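Local coordinates for Tb427.07.360- putative uncharacterized metacyclic invariant surface protein from Trypanosoma brucei (Trypanosoma brucei, PDB 5VTL) that is of unknown function but, as an invariant surface protein of metacyclic trypanosomes with an extended helical architecture, is probably exposed on the surface of the metacyclic parasite, at residues S8-F13 against A106-Y111; N2-V7 against R126-G131. All blocks are in the same frame, centred on the assembly; numbering follows the deposited sequence.

Both interactions use the first turns of helix 4-58, at one end of the elongated molecule, and their centres lie about 9 Å apart. Interaction 1 sets residues 8-13 against helix 105-116; interaction 2 sets residues 2-7 against helix 123-130, the next helix along the chain. Each is partly buried, with two buried and two partly exposed residues making the contact; in each the side chains that meet are apolar and no polar bond joins the segments. Interaction 1 places aliphatic groups against aromatic rings, whereas interaction 2, nearer the N-terminus, is purely aliphatic. Tyr-111 joins them: its OH, hydrogen-bonded to Gln-1 O, also packs against CB of His-6 at 3.3 Å.

Interaction 1: residues S8-F13 against A106-Y111; sequences SAACLF and APIDDY
Ile-108 of helix 105-116 meets Phe-13 and Ala-10 of helix 4-58 with different branches of one side chain. The aliphatic-aromatic part involves its CG1-CD1 arm, which crosses the Phe-13 side chain at about a right angle and puts CD1 3.5 Å from CE2 of the phenyl ring. CG1 follows at 3.7 Å from Phe-13 CD2, so both carbons lie close to the CD2-CE2 bond. The phenylalanine reaches this place because its CG stands anti to the backbone N (chi1 -172°).

A second aromatic contact lies one helical turn further along residues 106-111, where Tyr-111 CE2 comes within 3.5 Å of Ala-10 CB. The methyl meets the ring at CD2 and CE2 rather than at its hydroxyl.

CG2 of Ile-108 sits against the backbone, 3.4 Å from Ala-10 O, with Ala-10 CB a looser neighbour. Small Ala-10 suits this position, since its CA is the one nearest to Ile-108 CA across the segments, at 6.4 Å. The axes of the two segments come to 9.6 Å at their closest, with 141° between their N-to-C directions: helix packing nearer antiparallel than parallel, in an elongated helical fold. Phe-13 also touches Leu-163 and Met-167 of helix 157-209 and Ala-147 of helix 141-154, and a disulfide ties Cys-11 to Cys-132. With carbon meeting carbon in every side-chain pair, the contact depends on shape and exclusion of water, and the hydroxyl of Tyr-111 spends its hydrogen bond on Gln-1 O, outside the contact.

Interaction 2: residues N2-V7 against R126-G131; sequences NTVSHV and RRIARG
Val-7 turns one methyl, CG1, into helix 123-130, where it touches both Ile-128 and Ala-129. With CG1 anti to the backbone N (chi1 174°), this branch extends from helix 4-58 and comes within 3.5 Å of Ile-128 CG2. The same methyl lies 3.8 Å from Ala-129 CB and close to that residue's backbone N. The short alanine side chain suits this spot, because the CA atoms of Val-7 and Ala-129 are the nearest pair across the segments, at 6.2 Å.

Ile-128 divides its branches between two valines. Its CG2 serves Val-7, whereas the longer arm runs on toward the preceding turn of the other helix, where CD1 lies 4.0 Å from Val-4 CG1. That arm begins beside the backbone N (chi1 -68°) and is then extended (chi2 170°), which takes CD1 away from CG2 to Val-4. Val-4 and Ile-128 cross at about a right angle, a looser meeting than that of Val-7. The short, stiff valines present one methyl each, and only Ile-128 uses two branches, CG2 and CD1.

Thr-3 occupies the N-cap of helix 4-58, so here, within the family of glutamic acid/alanine-rich proteins of Trypanosoma, a short helix packs by its last turn, with Ile-128 and Ala-129, on the N-terminal turn of the long one. Val-7 also packs on Tyr-111 and Val-115 of helix 105-116. His-6 meets Phe-155 edge-to-face and touches Phe-154 of helix 141-154, so the start of helix 4-58 lies among three shorter helices.

Interaction 1: residues S8-F13 against A106-Y111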
ATOM      1  N   SER A   8      -3.156   8.354  26.397  1.00  4.04           N
ATOM      2  CA  SER A   8      -3.744   7.516  25.360  1.00  5.18           C
ATOM      3  C   SER A   8      -3.357   7.983  23.947  1.00  3.59           C
ATOM      4  O   SER A   8      -3.018   7.169  23.070  1.00  3.04           O
ATOM      5  CB  SER A   8      -5.271   7.482  25.496  1.00  9.93           C
ATOM      6  OG  SER A   8      -5.630   6.723  26.621  1.00 11.12           O
ATOM      7  N   ALA A   9      -3.444   9.286  23.737  1.00  3.78           N
ATOM      8  CA  ALA A   9      -3.060   9.897  22.473  1.00  5.59           C
ATOM      9  C   ALA A   9      -1.581   9.627  22.150  1.00  3.98           C
ATOM     10  O   ALA A   9      -1.230   9.245  21.029  1.00  2.84           O
ATOM     11  CB  ALA A   9      -3.297  11.379  22.543  1.00  3.92           C
ATOM     12  N   ALA A  10      -0.714   9.826  23.132  1.00  4.44           N
ATOM     13  CA  ALA A  10       0.716   9.618  22.930  1.00  3.23           C
ATOM     14  C   ALA A  10       1.026   8.162  22.633  1.00  4.51           C
ATOM     15  O   ALA A  10       1.888   7.863  21.818  1.00  3.98           O
ATOM     16  CB  ALA A  10       1.496  10.068  24.148  1.00  4.54           C
ATOM     17  N   CYS A  11       0.343   7.254  23.323  1.00  4.59           N
ATOM     18  CA  CYS A  11       0.597   5.841  23.118  1.00  4.20           C
ATOM     19  C   CYS A  11       0.173   5.390  21.710  1.00  4.54           C
ATOM     20  O   CYS A  11       0.907   4.698  21.008  1.00  4.08           O
ATOM     21  CB  CYS A  11      -0.093   5.003  24.195  1.00  5.75           C
ATOM     22  SG  CYS A  11       0.287   3.253  23.971  1.00  8.99           S
ATOM     23  N   LEU A  12      -1.010   5.804  21.277  1.00  4.92           N
ATOM     24  CA  LEU A  12      -1.451   5.514  19.915  1.00  4.81           C
ATOM     25  C   LEU A  12      -0.433   5.989  18.884  1.00  5.36           C
ATOM     26  O   LEU A  12      -0.124   5.273  17.923  1.00  4.29           O
ATOM     27  CB  LEU A  12      -2.813   6.156  19.660  1.00  3.56           C
ATOM     28  CG  LEU A  12      -3.573   5.715  18.406  1.00  6.86           C
ATOM     29  CD1 LEU A  12      -5.083   5.892  18.630  1.00 13.13           C
ATOM     30  CD2 LEU A  12      -3.144   6.524  17.181  1.00 10.19           C
ATOM     31  N   PHE A  13       0.117   7.175  19.104  1.00  4.26           N
ATOM     32  CA  PHE A  13       1.092   7.755  18.180  1.00  3.09           C
ATOM     33  C   PHE A  13       2.410   6.939  18.184  1.00  4.79           C
ATOM     34  O   PHE A  13       2.957   6.596  17.132  1.00  3.46           O
ATOM     35  CB  PHE A  13       1.337   9.212  18.587  1.00  3.21           C
ATOM     36  CG  PHE A  13       2.166   9.996  17.616  1.00 13.85           C
ATOM     37  CD1 PHE A  13       2.150   9.703  16.262  1.00 16.51           C
ATOM     38  CD2 PHE A  13       2.995  11.015  18.068  1.00 22.98           C
ATOM     39  CE1 PHE A  13       2.916  10.429  15.374  1.00 12.81           C
ATOM     40  CE2 PHE A  13       3.769  11.750  17.176  1.00 23.20           C
ATOM     41  CZ  PHE A  13       3.730  11.451  15.833  1.00 16.32           C
ATOM     42  N   ALA A 106      11.590   8.872  19.530  1.00  7.15           N
ATOM     43  CA  ALA A 106      12.264   9.212  20.796  1.00  7.44           C
ATOM     44  C   ALA A 106      11.539  10.262  21.655  1.00  7.39           C
ATOM     45  O   ALA A 106      11.345  10.049  22.848  1.00  4.55           O
ATOM     46  CB  ALA A 106      13.744   9.622  20.541  1.00  7.71           C
ATOM     47  N   PRO A 107      11.133  11.402  21.069  1.00  5.31           N
ATOM     48  CA  PRO A 107      10.400  12.355  21.932  1.00  3.24           C
ATOM     49  C   PRO A 107       9.072  11.812  22.527  1.00  5.49           C
ATOM     50  O   PRO A 107       8.733  12.125  23.669  1.00  3.89           O
ATOM     51  CB  PRO A 107      10.134  13.538  20.999  1.00  6.49           C
ATOM     52  CG  PRO A 107      11.100  13.361  19.833  1.00 10.66           C
ATOM     53  CD  PRO A 107      11.268  11.894  19.683  1.00  7.35           C
ATOM     54  N   ILE A 108       8.340  11.008  21.766  1.00  4.50           N
ATOM     55  CA  ILE A 108       7.063  10.469  22.235  1.00  3.97           C
ATOM     56  C   ILE A 108       7.337   9.445  23.328  1.00  5.28           C
ATOM     57  O   ILE A 108       6.701   9.428  24.379  1.00  4.89           O
ATOM     58  CB  ILE A 108       6.269   9.799  21.096  1.00  2.75           C
ATOM     59  CG1 ILE A 108       6.247  10.702  19.863  1.00 13.64           C
ATOM     60  CG2 ILE A 108       4.845   9.436  21.565  1.00  5.50           C
ATOM     61  CD1 ILE A 108       5.722  12.044  20.093  1.00 11.57           C
ATOM     62  N   ASP A 109       8.308   8.583  23.088  1.00  3.11           N
ATOM     63  CA  ASP A 109       8.619   7.572  24.082  1.00  3.29           C
ATOM     64  C   ASP A 109       9.241   8.161  25.364  1.00  3.93           C
ATOM     65  O   ASP A 109       9.029   7.634  26.457  1.00  4.02           O
ATOM     66  CB  ASP A 109       9.523   6.510  23.461  1.00  6.88           C
ATOM     67  CG  ASP A 109       8.809   5.674  22.433  1.00  9.17           C
ATOM     68  OD1 ASP A 109       7.551   5.604  22.462  1.00  6.02           O
ATOM     69  OD2 ASP A 109       9.520   5.073  21.590  1.00  3.96           O
ATOM     70  N   ASP A 110       9.975   9.266  25.242  1.00  5.38           N
ATOM     71  CA  ASP A 110      10.457   9.977  26.430  1.00  5.02           C
ATOM     72  C   ASP A 110       9.258  10.470  27.247  1.00  3.78           C
ATOM     73  O   ASP A 110       9.226  10.323  28.460  1.00  3.44           O
ATOM     74  CB  ASP A 110      11.332  11.190  26.050  1.00  3.13           C
ATOM     75  CG  ASP A 110      12.794  10.808  25.774  1.00  5.00           C
ATOM     76  OD1 ASP A 110      13.178   9.603  25.897  1.00  3.60           O
ATOM     77  OD2 ASP A 110      13.560  11.729  25.449  1.00  6.91           O
ATOM     78  N   TYR A 111       8.288  11.077  26.563  1.00  3.94           N
ATOM     79  CA  TYR A 111       7.077  11.559  27.233  1.00  2.70           C
ATOM     80  C   TYR A 111       6.404  10.406  27.956  1.00  3.09           C
ATOM     81  O   TYR A 111       6.016  10.537  29.122  1.00  3.53           O
ATOM     82  CB  TYR A 111       6.108  12.220  26.242  1.00  4.04           C
ATOM     83  CG  TYR A 111       4.723  12.395  26.839  1.00  3.06           C
ATOM     84  CD1 TYR A 111       4.458  13.427  27.700  1.00  6.19           C
ATOM     85  CD2 TYR A 111       3.704  11.484  26.579  1.00  3.80           C
ATOM     86  CE1 TYR A 111       3.214  13.590  28.266  1.00  3.91           C
ATOM     87  CE2 TYR A 111       2.437  11.639  27.148  1.00  4.58           C
ATOM     88  CZ  TYR A 111       2.206  12.688  27.993  1.00  3.79           C
ATOM     89  OH  TYR A 111       0.956  12.843  28.563  1.00  5.65           O
TER

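Interaction 2: residues N2-V7 against R126-G131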
ATOM      1  N   ASN A   2      -0.623  15.167  31.543  1.00  5.32           N
ATOM      2  CA  ASN A   2      -0.457  13.725  31.736  1.00  6.82           C
ATOM      3  C   ASN A   2      -1.737  13.022  32.217  1.00  7.33           C
ATOM      4  O   ASN A   2      -1.696  12.043  32.961  1.00  5.33           O
ATOM      5  CB  ASN A   2       0.699  13.455  32.691  1.00 10.45           C
ATOM      6  CG  ASN A   2       0.538  14.136  34.019  1.00 11.01           C
ATOM      7  OD1 ASN A   2      -0.505  14.744  34.316  1.00  9.75           O
ATOM      8  ND2 ASN A   2       1.588  14.070  34.831  1.00 13.45           N
ATOM      9  N   THR A   3      -2.869  13.522  31.757  1.00  4.98           N
ATOM     10  CA  THR A   3      -4.129  12.853  31.999  1.00  5.81           C
ATOM     11  C   THR A   3      -4.199  11.568  31.174  1.00  3.00           C
ATOM     12  O   THR A   3      -3.450  11.391  30.212  1.00  4.17           O
ATOM     13  CB  THR A   3      -5.310  13.738  31.601  1.00  8.11           C
ATOM     14  OG1 THR A   3      -5.363  13.845  30.180  1.00  5.41           O
ATOM     15  CG2 THR A   3      -5.196  15.128  32.222  1.00 11.62           C
ATOM     16  N   VAL A   4      -5.123  10.689  31.543  1.00  3.59           N
ATOM     17  CA  VAL A   4      -5.400   9.487  30.767  1.00  3.70           C
ATOM     18  C   VAL A   4      -5.525   9.777  29.267  1.00  4.11           C
ATOM     19  O   VAL A   4      -4.914   9.094  28.460  1.00  4.92           O
ATOM     20  CB  VAL A   4      -6.677   8.809  31.317  1.00  6.90           C
ATOM     21  CG1 VAL A   4      -7.180   7.740  30.387  1.00  6.12           C
ATOM     22  CG2 VAL A   4      -6.361   8.239  32.702  1.00  5.09           C
ATOM     23  N   SER A   5      -6.266  10.826  28.899  1.00  4.73           N
ATOM     24  CA  SER A   5      -6.441  11.151  27.485  1.00  6.07           C
ATOM     25  C   SER A   5      -5.122  11.569  26.815  1.00  4.38           C
ATOM     26  O   SER A   5      -4.885  11.193  25.657  1.00  5.59           O
ATOM     27  CB  SER A   5      -7.495  12.233  27.303  1.00  9.92           C
ATOM     28  OG  SER A   5      -8.771  11.726  27.650  1.00  8.75           O
ATOM     29  N   HIS A   6      -4.279  12.332  27.514  1.00  3.17           N
ATOM     30  CA  HIS A   6      -2.990  12.747  26.943  1.00  4.75           C
ATOM     31  C   HIS A   6      -2.162  11.496  26.684  1.00  5.07           C
ATOM     32  O   HIS A   6      -1.581  11.317  25.621  1.00  3.37           O
ATOM     33  CB  HIS A   6      -2.183  13.644  27.876  1.00  4.19           C
ATOM     34  CG  HIS A   6      -2.786  14.990  28.155  1.00  5.33           C
ATOM     35  ND1 HIS A   6      -2.760  16.030  27.253  1.00 12.49           N
ATOM     36  CD2 HIS A   6      -3.351  15.486  29.279  1.00  4.52           C
ATOM     37  CE1 HIS A   6      -3.311  17.097  27.802  1.00  5.53           C
ATOM     38  NE2 HIS A   6      -3.685  16.791  29.029  1.00 11.69           N
ATOM     39  N   VAL A   7      -2.109  10.618  27.670  1.00  4.13           N
ATOM     40  CA  VAL A   7      -1.267   9.423  27.537  1.00  3.88           C
ATOM     41  C   VAL A   7      -1.831   8.480  26.478  1.00  2.38           C
ATOM     42  O   VAL A   7      -1.081   7.875  25.704  1.00  3.66           O
ATOM     43  CB  VAL A   7      -1.115   8.720  28.903  1.00  4.33           C
ATOM     44  CG1 VAL A   7      -0.360   7.405  28.762  1.00  9.65           C
ATOM     45  CG2 VAL A   7      -0.389   9.629  29.847  1.00  7.06           C
ATOM     46  N   ARG A 126      -0.373   6.203  34.244  1.00  4.53           N
ATOM     47  CA  ARG A 126       0.885   5.475  34.390  1.00  3.19           C
ATOM     48  C   ARG A 126       0.801   4.075  33.800  1.00  2.76           C
ATOM     49  O   ARG A 126       1.744   3.586  33.177  1.00  6.32           O
ATOM     50  CB  ARG A 126       1.264   5.384  35.860  1.00  5.55           C
ATOM     51  CG  ARG A 126       1.521   6.749  36.514  1.00  6.17           C
ATOM     52  CD  ARG A 126       2.052   6.574  37.956  1.00  5.50           C
ATOM     53  NE  ARG A 126       3.429   6.120  37.944  1.00  5.87           N
ATOM     54  CZ  ARG A 126       4.144   5.875  39.033  1.00  8.21           C
ATOM     55  NH1 ARG A 126       3.574   5.988  40.220  1.00  7.58           N
ATOM     56  NH2 ARG A 126       5.392   5.454  38.931  1.00  7.29           N
ATOM     57  N   ARG A 127      -0.337   3.420  33.965  1.00  4.23           N
ATOM     58  CA  ARG A 127      -0.487   2.056  33.472  1.00  4.17           C
ATOM     59  C   ARG A 127      -0.430   2.016  31.954  1.00  3.24           C
ATOM     60  O   ARG A 127       0.234   1.183  31.347  1.00  5.02           O
ATOM     61  CB  ARG A 127      -1.808   1.452  33.951  1.00  6.25           C
ATOM     62  CG  ARG A 127      -2.027   0.051  33.459  1.00 10.66           C
ATOM     63  CD  ARG A 127      -3.082  -0.653  34.324  1.00 22.24           C
ATOM     64  NE  ARG A 127      -4.370   0.002  34.190  1.00 26.93           N
ATOM     65  CZ  ARG A 127      -4.983   0.748  35.112  1.00 15.43           C
ATOM     66  NH1 ARG A 127      -4.476   0.974  36.318  1.00 17.30           N
ATOM     67  NH2 ARG A 127      -6.146   1.276  34.799  1.00 17.34           N
ATOM     68  N   ILE A 128      -1.140   2.940  31.338  1.00  4.70           N
ATOM     69  CA  ILE A 128      -1.155   3.014  29.887  1.00  4.30           C
ATOM     70  C   ILE A 128       0.247   3.338  29.390  1.00  4.98           C
ATOM     71  O   ILE A 128       0.731   2.728  28.432  1.00  4.81           O
ATOM     72  CB  ILE A 128      -2.153   4.083  29.429  1.00  5.76           C
ATOM     73  CG1 ILE A 128      -3.577   3.627  29.758  1.00  7.58           C
ATOM     74  CG2 ILE A 128      -2.013   4.383  27.907  1.00  6.58           C
ATOM     75  CD1 ILE A 128      -4.603   4.749  29.541  1.00  7.64           C
ATOM     76  N   ALA A 129       0.901   4.290  30.051  1.00  5.10           N
ATOM     77  CA  ALA A 129       2.244   4.710  29.631  1.00  5.68           C
ATOM     78  C   ALA A 129       3.225   3.550  29.746  1.00  6.47           C
ATOM     79  O   ALA A 129       4.026   3.295  28.838  1.00  6.81           O
ATOM     80  CB  ALA A 129       2.739   5.888  30.455  1.00  8.05           C
ATOM     81  N   ARG A 130       3.175   2.839  30.865  1.00  4.88           N
ATOM     82  CA  ARG A 130       4.148   1.782  31.070  1.00  9.15           C
ATOM     83  C   ARG A 130       3.926   0.577  30.145  1.00  8.95           C
ATOM     84  O   ARG A 130       4.873  -0.134  29.832  1.00  9.95           O
ATOM     85  CB  ARG A 130       4.222   1.374  32.541  1.00 10.81           C
ATOM     86  CG  ARG A 130       3.062   0.579  33.047  1.00 28.60           C
ATOM     87  CD  ARG A 130       3.446  -0.064  34.384  1.00 32.38           C
ATOM     88  NE  ARG A 130       4.140   0.956  35.165  1.00 37.09           N
ATOM     89  CZ  ARG A 130       3.570   1.708  36.102  1.00 41.97           C
ATOM     90  NH1 ARG A 130       2.295   1.511  36.438  1.00 17.31           N
ATOM     91  NH2 ARG A 130       4.293   2.643  36.714  1.00 17.27           N
ATOM     92  N   GLY A 131       2.696   0.361  29.689  1.00  8.17           N
ATOM     93  CA  GLY A 131       2.383  -0.813  28.867  1.00 12.77           C
ATOM     94  C   GLY A 131       2.417  -0.538  27.365  1.00  9.64           C
ATOM     95  O   GLY A 131       2.050  -1.381  26.552  1.00  8.72           O
TER